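Local coordinates for fiber protein (Duck adenovirus 1, PDB 6ITX) that forms the attachment fibre of the virion, whose C-terminal head domain probably binds a host-cell receptor during virus entry, at residues V122-V126 with T138-A143; T144-W148 with T283-F289; G152-Q156 with T270-L274. All blocks are in the same frame, centred on the assembly; numbering follows the deposited sequence.

Interaction 1: V122-V126 with T138-A143; sequences VAGYV and TIQIKA
I141 meets 122-126 with two separate methyl groups. Its CG2 lies 4.0 Å from V122 CG2, the two side chains crossing at a slant. Its other branch leans across toward the neighbouring strand: with CG1 beside the backbone N (chi1 -60°) and the chain bent again at CG1, CD1 settles 3.9 Å from G124 CA, where the glycine has no side chain of its own. To either side of this centre the contact is simpler. V122 CG1 rests 3.7 Å from A143 CB, and V126 CG2 approaches I139 CD1 at 4.2 Å.

The framework is the antiparallel beta hairpin of strands 118-131 and 134-144, whose short segments run at 163° to each other. A123 with K142 and Y125 with Q140 are hydrogen-bonded pairs, while G124 with I141 and V126 with I139 are non-hydrogen-bonded. The first pair is a reciprocal ring, K142 N to A123 O at 2.7 Å and A123 N to K142 O at 2.8 Å; Y125 and Q140 exchange the same two bonds. Between these rings G124 CA makes a bent CA-H...O contact with Q140 O, 3.1 Å away.

The opposite face carries A123, Y125, Q140 and K142. A123 CB and K142 CB stand 4.4 Å apart, after which the extended lysine leads away. Q140 projects with CG anti to its own N (chi1 180°) and a stretched chain, so that NE2 can donate to T291 O and to S202 O of the second subunit; Y125 packs on that same S202.

The sheet is therefore chemically two-sided. Valine and isoleucine groups, backed by F161, L163, L165, M265 and F267, form an apolar interior, whereas the Q140 amide ties the other face to strand 288-299 and to the trimer.

Interaction 2: T144-W148 with T283-F289; sequences TAGYW and TPPNTFF
The carbonyl oxygen of P284, 4.1 Å from A145 CB across the contact, accepts two bonds from T287: one from its backbone N and one from OG1, at 3.0 Å. Both donors approach from the same side of the carbonyl plane, and together the two bonds close the type I beta turn P284-T287. A second type I turn, A145-W148, docks against it, so the contact joins the turn leaving strand 134-144 to the turn leading into strand 288-299.

Two backbone bonds stitch these turns together. A145 N donates to T287 O at 3.0 Å, continuing the antiparallel pairing of T144 with F288, a non-hydrogen-bonded pair. G146 N reaches P285 O at 3.1 Å; the C=O...N angle of 115°, in the carbonyl plane, puts this donor on a lone pair. Beside that bond the proline ring closes on the turn, with P285 CB 3.6 Å from G146 CA. On the other flank A145 CB meets T283 CG2 at 3.9 Å, while T283 OG1 is held by N277 O.

Deeper in, W148 and F289 form an offset edge-to-face pair in which the edge of F289 is directed toward the face of the six-membered ring of W148, with planes at 65°. F289 has CG between its backbone N and carbonyl carbon (chi1 72°), turning the ring toward the tryptophan. F278 touches both rings, and F161 and F279 also pack on W148, making an aromatic cluster. Its closest approach across the two segments is W148 CZ3 to F289 CZ, 4.0 Å.

Interaction 3: G152-Q156 with T270-L274; sequences GNSVQ and TQSAL
Q271 reaches S154 and V155 with one side chain. Its CB lies 4.1 Å from V155 CG2. CG takes the place beside the backbone N (chi1 -54°), and the extended chain beyond it carries CD to 3.8 Å from V155 CG2; the two side chains cross at roughly a right angle. At the tip, OE1 accepts from S154 OG, 2.5 Å away, and also lies 3.5 Å from V155 CG2. The serine oxygen lies in the amide plane, on a lone pair, with a C=O...O angle of 143°. The other tip atom, NE2, donates to M239 O and T276 O, so both ends of the amide are engaged and its rotation is fixed.

S154 OG has a second partner, the backbone N of F278. V155 adds a second touch through CG1, which lies 3.3 Å from S272 O. A water links the backbones, donating to V155 O at 2.9 Å and accepting from Q271 N at 3.1 Å. N153 OD1 takes the N-H of Q156 at 3.0 Å from above the carbonyl plane, an Asx motif ahead of the helical-angled residues 154-156.

The contact sits where strand 262-271 ends beside strand 241-253: F241 packs on Q271, and the loop 152-156, between strands 134-144 and 160-165, is tied by N277, whose ND2 bonds G152 O and whose OD1 bonds S154 N.

How the interactions relate
Interactions 1 and 2 touch and run in series: strand 134-144 passes directly from the hairpin into the 144-148 turn, and A143 N probably hydrogen-bonds F289 O (2.9 Å). Their centres are about 15 Å apart. Interaction 3, also about 15 Å from interaction 2 by centres, falls between the two halves of that contact in sequence; its centre is about 21 Å from that of interaction 1. All three reach one sheet. Interaction 1 is a buried strand pairing centred about 8 Å from the chain centre; interactions 2 and 3 join the loop after strand 134-144 to the start of strand 288-299 and the end of strand 262-271, tying remote parts of the chain together at one end of the head.

Interaction 1: V122-V126 with T138-A143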
loop_
_atom_site.group_PDB
_atom_site.type_symbol
_atom_site.label_atom_id
_atom_site.label_comp_id
_atom_site.label_asym_id
_atom_site.label_seq_id
_atom_site.Cartn_x
_atom_site.Cartn_y
_atom_site.Cartn_z
ATOM N N VAL A 122 -15.356 19.333 -6.678
ATOM C CA VAL A 122 -14.032 19.319 -6.079
ATOM C C VAL A 122 -12.997 19.408 -7.197
ATOM O O VAL A 122 -13.335 19.426 -8.381
ATOM C CB VAL A 122 -13.792 18.067 -5.205
ATOM C CG1 VAL A 122 -14.872 17.949 -4.096
ATOM C CG2 VAL A 122 -13.745 16.819 -6.052
ATOM N N ALA A 123 -11.727 19.494 -6.803
ATOM C CA ALA A 123 -10.619 19.527 -7.740
ATOM C C ALA A 123 -9.721 18.322 -7.498
ATOM O O ALA A 123 -9.591 17.846 -6.363
ATOM C CB ALA A 123 -9.823 20.823 -7.617
ATOM N N GLY A 124 -9.106 17.820 -8.568
ATOM C CA GLY A 124 -8.352 16.590 -8.456
ATOM C C GLY A 124 -7.244 16.451 -9.477
ATOM O O GLY A 124 -7.263 17.065 -10.549
ATOM N N TYR A 125 -6.281 15.600 -9.126
ATOM C CA TYR A 125 -5.201 15.193 -10.013
ATOM C C TYR A 125 -4.939 13.708 -9.820
ATOM O O TYR A 125 -4.718 13.259 -8.694
ATOM C CB TYR A 125 -3.923 15.975 -9.728
ATOM C CG TYR A 125 -2.833 15.610 -10.678
ATOM C CD1 TYR A 125 -3.017 15.773 -12.049
ATOM C CD2 TYR A 125 -1.619 15.095 -10.230
ATOM C CE1 TYR A 125 -2.011 15.446 -12.951
ATOM C CE2 TYR A 125 -0.602 14.767 -11.119
ATOM C CZ TYR A 125 -0.810 14.948 -12.479
ATOM O OH TYR A 125 0.160 14.624 -13.394
ATOM N N VAL A 126 -4.945 12.946 -10.907
ATOM C CA VAL A 126 -4.758 11.500 -10.858
ATOM C C VAL A 126 -3.580 11.130 -11.747
ATOM O O VAL A 126 -3.577 11.443 -12.942
ATOM C CB VAL A 126 -6.018 10.745 -11.310
ATOM C CG1 VAL A 126 -5.920 9.272 -10.904
ATOM C CG2 VAL A 126 -7.255 11.395 -10.738
ATOM N N THR A 138 -1.652 7.417 -8.011
ATOM C CA THR A 138 -1.985 8.270 -6.881
ATOM C C THR A 138 -3.199 9.110 -7.251
ATOM O O THR A 138 -3.402 9.449 -8.419
ATOM C CB THR A 138 -0.819 9.195 -6.459
ATOM O OG1 THR A 138 -0.522 10.118 -7.511
ATOM C CG2 THR A 138 0.428 8.401 -6.143
ATOM N N ILE A 139 -4.015 9.435 -6.252
ATOM C CA ILE A 139 -5.107 10.384 -6.419
ATOM C C ILE A 139 -4.951 11.487 -5.376
ATOM O O ILE A 139 -4.575 11.226 -4.225
ATOM C CB ILE A 139 -6.482 9.698 -6.323
ATOM C CG1 ILE A 139 -7.606 10.717 -6.519
ATOM C CG2 ILE A 139 -6.624 8.965 -5.016
ATOM C CD1 ILE A 139 -8.892 10.112 -7.076
ATOM N N GLN A 140 -5.203 12.726 -5.795
ATOM C CA GLN A 140 -5.087 13.893 -4.928
ATOM C C GLN A 140 -6.315 14.754 -5.154
ATOM O O GLN A 140 -6.606 15.116 -6.299
ATOM C CB GLN A 140 -3.809 14.687 -5.224
ATOM C CG GLN A 140 -3.641 15.913 -4.357
ATOM C CD GLN A 140 -2.253 16.535 -4.448
ATOM O OE1 GLN A 140 -1.660 16.624 -5.516
ATOM N NE2 GLN A 140 -1.743 16.976 -3.319
ATOM N N ILE A 141 -7.035 15.069 -4.069
ATOM C CA ILE A 141 -8.305 15.788 -4.129
ATOM C C ILE A 141 -8.208 17.048 -3.284
ATOM O O ILE A 141 -7.686 17.009 -2.165
ATOM C CB ILE A 141 -9.476 14.907 -3.643
ATOM C CG1 ILE A 141 -9.586 13.664 -4.521
ATOM C CG2 ILE A 141 -10.814 15.701 -3.632
ATOM C CD1 ILE A 141 -9.926 14.025 -5.943
ATOM N N LYS A 142 -8.715 18.166 -3.817
ATOM C CA LYS A 142 -8.816 19.418 -3.074
ATOM C C LYS A 142 -10.258 19.896 -3.095
ATOM O O LYS A 142 -10.892 19.894 -4.154
ATOM C CB LYS A 142 -7.916 20.492 -3.667
ATOM C CG LYS A 142 -7.909 21.760 -2.855
ATOM C CD LYS A 142 -6.823 22.682 -3.347
ATOM C CE LYS A 142 -7.046 24.111 -2.890
ATOM N NZ LYS A 142 -5.948 24.959 -3.474
ATOM N N ALA A 143 -10.767 20.327 -1.943
ATOM C CA ALA A 143 -12.160 20.739 -1.864
ATOM C C ALA A 143 -12.328 22.002 -1.019
ATOM O O ALA A 143 -11.503 22.327 -0.158
ATOM C CB ALA A 143 -13.023 19.613 -1.298
#

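Interaction 2: T144-W148 with T283-F289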
loop_
_atom_site.group_PDB
_atom_site.type_symbol
_atom_site.label_atom_id
_atom_site.label_comp_id
_atom_site.label_asym_id
_atom_site.label_seq_id
_atom_site.Cartn_x
_atom_site.Cartn_y
_atom_site.Cartn_z
ATOM N N THR A 144 -13.423 22.721 -1.279
ATOM C CA THR A 144 -13.814 23.874 -0.480
ATOM C C THR A 144 -15.243 23.704 0.012
ATOM O O THR A 144 -16.082 23.087 -0.651
ATOM C CB THR A 144 -13.707 25.196 -1.267
ATOM O OG1 THR A 144 -14.595 25.168 -2.391
ATOM C CG2 THR A 144 -12.289 25.439 -1.746
ATOM N N ALA A 145 -15.523 24.273 1.181
ATOM C CA ALA A 145 -16.888 24.213 1.699
ATOM C C ALA A 145 -17.853 24.953 0.785
ATOM O O ALA A 145 -19.023 24.551 0.652
ATOM C CB ALA A 145 -16.943 24.785 3.114
ATOM N N GLY A 146 -17.372 26.015 0.128
ATOM C CA GLY A 146 -18.236 26.784 -0.755
ATOM C C GLY A 146 -18.808 25.932 -1.863
ATOM O O GLY A 146 -19.983 26.059 -2.218
ATOM N N TYR A 147 -17.993 25.021 -2.395
ATOM C CA TYR A 147 -18.431 24.096 -3.420
ATOM C C TYR A 147 -18.860 22.755 -2.846
ATOM O O TYR A 147 -18.969 21.770 -3.589
ATOM C CB TYR A 147 -17.324 23.921 -4.443
ATOM C CG TYR A 147 -17.180 25.132 -5.302
ATOM C CD1 TYR A 147 -18.125 25.425 -6.288
ATOM C CD2 TYR A 147 -16.118 26.005 -5.123
ATOM C CE1 TYR A 147 -17.997 26.542 -7.082
ATOM C CE2 TYR A 147 -15.982 27.126 -5.907
ATOM C CZ TYR A 147 -16.921 27.393 -6.885
ATOM O OH TYR A 147 -16.769 28.516 -7.661
ATOM N N TRP A 148 -19.091 22.694 -1.547
ATOM C CA TRP A 148 -19.640 21.514 -0.910
ATOM C C TRP A 148 -21.090 21.791 -0.573
ATOM O O TRP A 148 -21.524 22.941 -0.523
ATOM C CB TRP A 148 -18.862 21.162 0.360
ATOM C CG TRP A 148 -18.826 19.716 0.659
ATOM C CD1 TRP A 148 -19.683 19.017 1.467
ATOM C CD2 TRP A 148 -17.873 18.768 0.166
ATOM N NE1 TRP A 148 -19.325 17.696 1.491
ATOM C CE2 TRP A 148 -18.220 17.514 0.699
ATOM C CE3 TRP A 148 -16.754 18.862 -0.676
ATOM C CZ2 TRP A 148 -17.494 16.364 0.424
ATOM C CZ3 TRP A 148 -16.038 17.712 -0.952
ATOM C CH2 TRP A 148 -16.414 16.481 -0.400
ATOM N N THR A 283 -19.727 28.630 7.743
ATOM C CA THR A 283 -18.345 28.303 7.393
ATOM C C THR A 283 -17.959 29.056 6.135
ATOM O O THR A 283 -18.620 28.879 5.107
ATOM C CB THR A 283 -18.188 26.806 7.161
ATOM O OG1 THR A 283 -18.421 26.108 8.393
ATOM C CG2 THR A 283 -16.790 26.488 6.615
ATOM N N PRO A 284 -16.922 29.888 6.147
ATOM C CA PRO A 284 -16.605 30.667 4.951
ATOM C C PRO A 284 -16.266 29.758 3.786
ATOM O O PRO A 284 -15.744 28.642 3.974
ATOM C CB PRO A 284 -15.401 31.517 5.386
ATOM C CG PRO A 284 -15.077 31.105 6.771
ATOM C CD PRO A 284 -16.223 30.386 7.343
ATOM N N PRO A 285 -16.553 30.187 2.556
ATOM C CA PRO A 285 -16.430 29.261 1.423
ATOM C C PRO A 285 -15.011 28.862 1.121
ATOM O O PRO A 285 -14.806 27.780 0.570
ATOM C CB PRO A 285 -17.048 30.040 0.263
ATOM C CG PRO A 285 -16.820 31.467 0.631
ATOM C CD PRO A 285 -16.967 31.529 2.126
ATOM N N ASN A 286 -14.029 29.688 1.463
ATOM C CA ASN A 286 -12.622 29.424 1.178
ATOM C C ASN A 286 -11.995 28.401 2.129
ATOM O O ASN A 286 -10.817 28.049 1.957
ATOM C CB ASN A 286 -11.831 30.738 1.241
ATOM C CG ASN A 286 -11.955 31.443 2.617
ATOM O OD1 ASN A 286 -13.073 31.740 3.101
ATOM N ND2 ASN A 286 -10.808 31.702 3.246
ATOM N N THR A 287 -12.731 27.956 3.147
ATOM C CA THR A 287 -12.296 26.807 3.922
ATOM C C THR A 287 -12.098 25.616 2.992
ATOM O O THR A 287 -12.928 25.353 2.109
ATOM C CB THR A 287 -13.320 26.470 4.992
ATOM O OG1 THR A 287 -13.541 27.622 5.807
ATOM C CG2 THR A 287 -12.819 25.341 5.850
ATOM N N PHE A 288 -10.988 24.898 3.194
ATOM C CA PHE A 288 -10.557 23.878 2.253
ATOM C C PHE A 288 -9.938 22.689 2.975
ATOM O O PHE A 288 -9.452 22.793 4.111
ATOM C CB PHE A 288 -9.531 24.426 1.283
ATOM C CG PHE A 288 -8.147 24.532 1.879
ATOM C CD1 PHE A 288 -7.853 25.511 2.814
ATOM C CD2 PHE A 288 -7.144 23.652 1.509
ATOM C CE1 PHE A 288 -6.588 25.621 3.359
ATOM C CE2 PHE A 288 -5.871 23.760 2.066
ATOM C CZ PHE A 288 -5.598 24.748 2.983
ATOM N N PHE A 289 -9.959 21.549 2.285
ATOM C CA PHE A 289 -9.111 20.419 2.613
ATOM C C PHE A 289 -8.398 19.977 1.340
ATOM O O PHE A 289 -8.837 20.266 0.214
ATOM C CB PHE A 289 -9.891 19.263 3.293
ATOM C CG PHE A 289 -10.828 18.463 2.377
ATOM C CD1 PHE A 289 -10.333 17.546 1.445
ATOM C CD2 PHE A 289 -12.201 18.561 2.526
ATOM C CE1 PHE A 289 -11.201 16.794 0.649
ATOM C CE2 PHE A 289 -13.070 17.813 1.739
ATOM C CZ PHE A 289 -12.577 16.929 0.802
#

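Interaction 3: G152-Q156 with T270-L274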
loop_
_atom_site.group_PDB
_atom_site.type_symbol
_atom_site.label_atom_id
_atom_site.label_comp_id
_atom_site.label_asym_id
_atom_site.label_seq_id
_atom_site.Cartn_x
_atom_site.Cartn_y
_atom_site.Cartn_z
ATOM N N GLY A 152 -26.143 19.540 7.857
ATOM C CA GLY A 152 -25.504 18.420 8.516
ATOM C C GLY A 152 -24.221 18.848 9.197
ATOM O O GLY A 152 -23.850 20.030 9.219
ATOM N N ASN A 153 -23.523 17.868 9.773
ATOM C CA ASN A 153 -22.309 18.144 10.540
ATOM C C ASN A 153 -21.211 17.198 10.080
ATOM O O ASN A 153 -21.353 15.981 10.209
ATOM C CB ASN A 153 -22.568 17.994 12.042
ATOM C CG ASN A 153 -21.366 18.331 12.880
ATOM O OD1 ASN A 153 -20.244 17.924 12.591
ATOM N ND2 ASN A 153 -21.586 19.156 13.900
ATOM N N SER A 154 -20.122 17.762 9.545
ATOM C CA SER A 154 -19.021 16.930 9.062
ATOM C C SER A 154 -18.364 16.166 10.200
ATOM O O SER A 154 -17.998 14.988 10.044
ATOM C CB SER A 154 -17.974 17.787 8.352
ATOM O OG SER A 154 -17.446 18.732 9.258
ATOM N N VAL A 155 -18.201 16.826 11.343
ATOM C CA VAL A 155 -17.523 16.205 12.468
ATOM C C VAL A 155 -18.264 14.950 12.901
ATOM O O VAL A 155 -17.651 13.900 13.138
ATOM C CB VAL A 155 -17.381 17.207 13.623
ATOM C CG1 VAL A 155 -16.805 16.523 14.871
ATOM C CG2 VAL A 155 -16.517 18.379 13.183
ATOM N N GLN A 156 -19.597 15.029 12.986
ATOM C CA GLN A 156 -20.361 13.852 13.383
ATOM C C GLN A 156 -20.552 12.902 12.215
ATOM O O GLN A 156 -20.444 11.683 12.376
ATOM C CB GLN A 156 -21.703 14.262 13.973
ATOM C CG GLN A 156 -21.672 14.465 15.491
ATOM C CD GLN A 156 -22.556 15.619 15.938
ATOM O OE1 GLN A 156 -23.409 16.095 15.180
ATOM N NE2 GLN A 156 -22.361 16.072 17.174
ATOM N N THR A 270 -12.118 12.055 8.699
ATOM C CA THR A 270 -12.661 12.296 10.032
ATOM C C THR A 270 -11.986 13.477 10.730
ATOM O O THR A 270 -10.856 13.860 10.422
ATOM C CB THR A 270 -12.534 11.054 10.918
ATOM O OG1 THR A 270 -11.156 10.645 10.977
ATOM C CG2 THR A 270 -13.403 9.933 10.378
ATOM N N GLN A 271 -12.704 14.046 11.691
ATOM C CA GLN A 271 -12.265 15.204 12.452
ATOM C C GLN A 271 -12.504 14.945 13.937
ATOM O O GLN A 271 -13.431 14.220 14.321
ATOM C CB GLN A 271 -13.030 16.485 12.056
ATOM C CG GLN A 271 -13.043 16.882 10.597
ATOM C CD GLN A 271 -14.079 17.993 10.320
ATOM O OE1 GLN A 271 -15.232 17.715 9.999
ATOM N NE2 GLN A 271 -13.672 19.247 10.475
ATOM N N SER A 272 -11.674 15.565 14.773
ATOM C CA SER A 272 -11.890 15.487 16.208
ATOM C C SER A 272 -13.076 16.371 16.586
ATOM O O SER A 272 -13.653 17.072 15.749
ATOM C CB SER A 272 -10.619 15.875 16.949
ATOM O OG SER A 272 -10.193 17.161 16.546
ATOM N N ALA A 273 -13.446 16.348 17.868
ATOM C CA ALA A 273 -14.726 16.924 18.277
ATOM C C ALA A 273 -14.827 18.425 18.010
ATOM O O ALA A 273 -15.936 18.938 17.827
ATOM C CB ALA A 273 -14.978 16.651 19.758
ATOM N N LEU A 274 -13.710 19.151 17.976
ATOM C CA LEU A 274 -13.779 20.607 17.856
ATOM C C LEU A 274 -13.423 21.138 16.462
ATOM O O LEU A 274 -13.166 22.338 16.314
ATOM C CB LEU A 274 -12.867 21.259 18.899
ATOM C CG LEU A 274 -13.251 21.046 20.368
ATOM C CD1 LEU A 274 -12.310 21.834 21.268
ATOM C CD2 LEU A 274 -14.724 21.408 20.619
HETATM O O HOH W 1 -15.501 12.759 11.510
#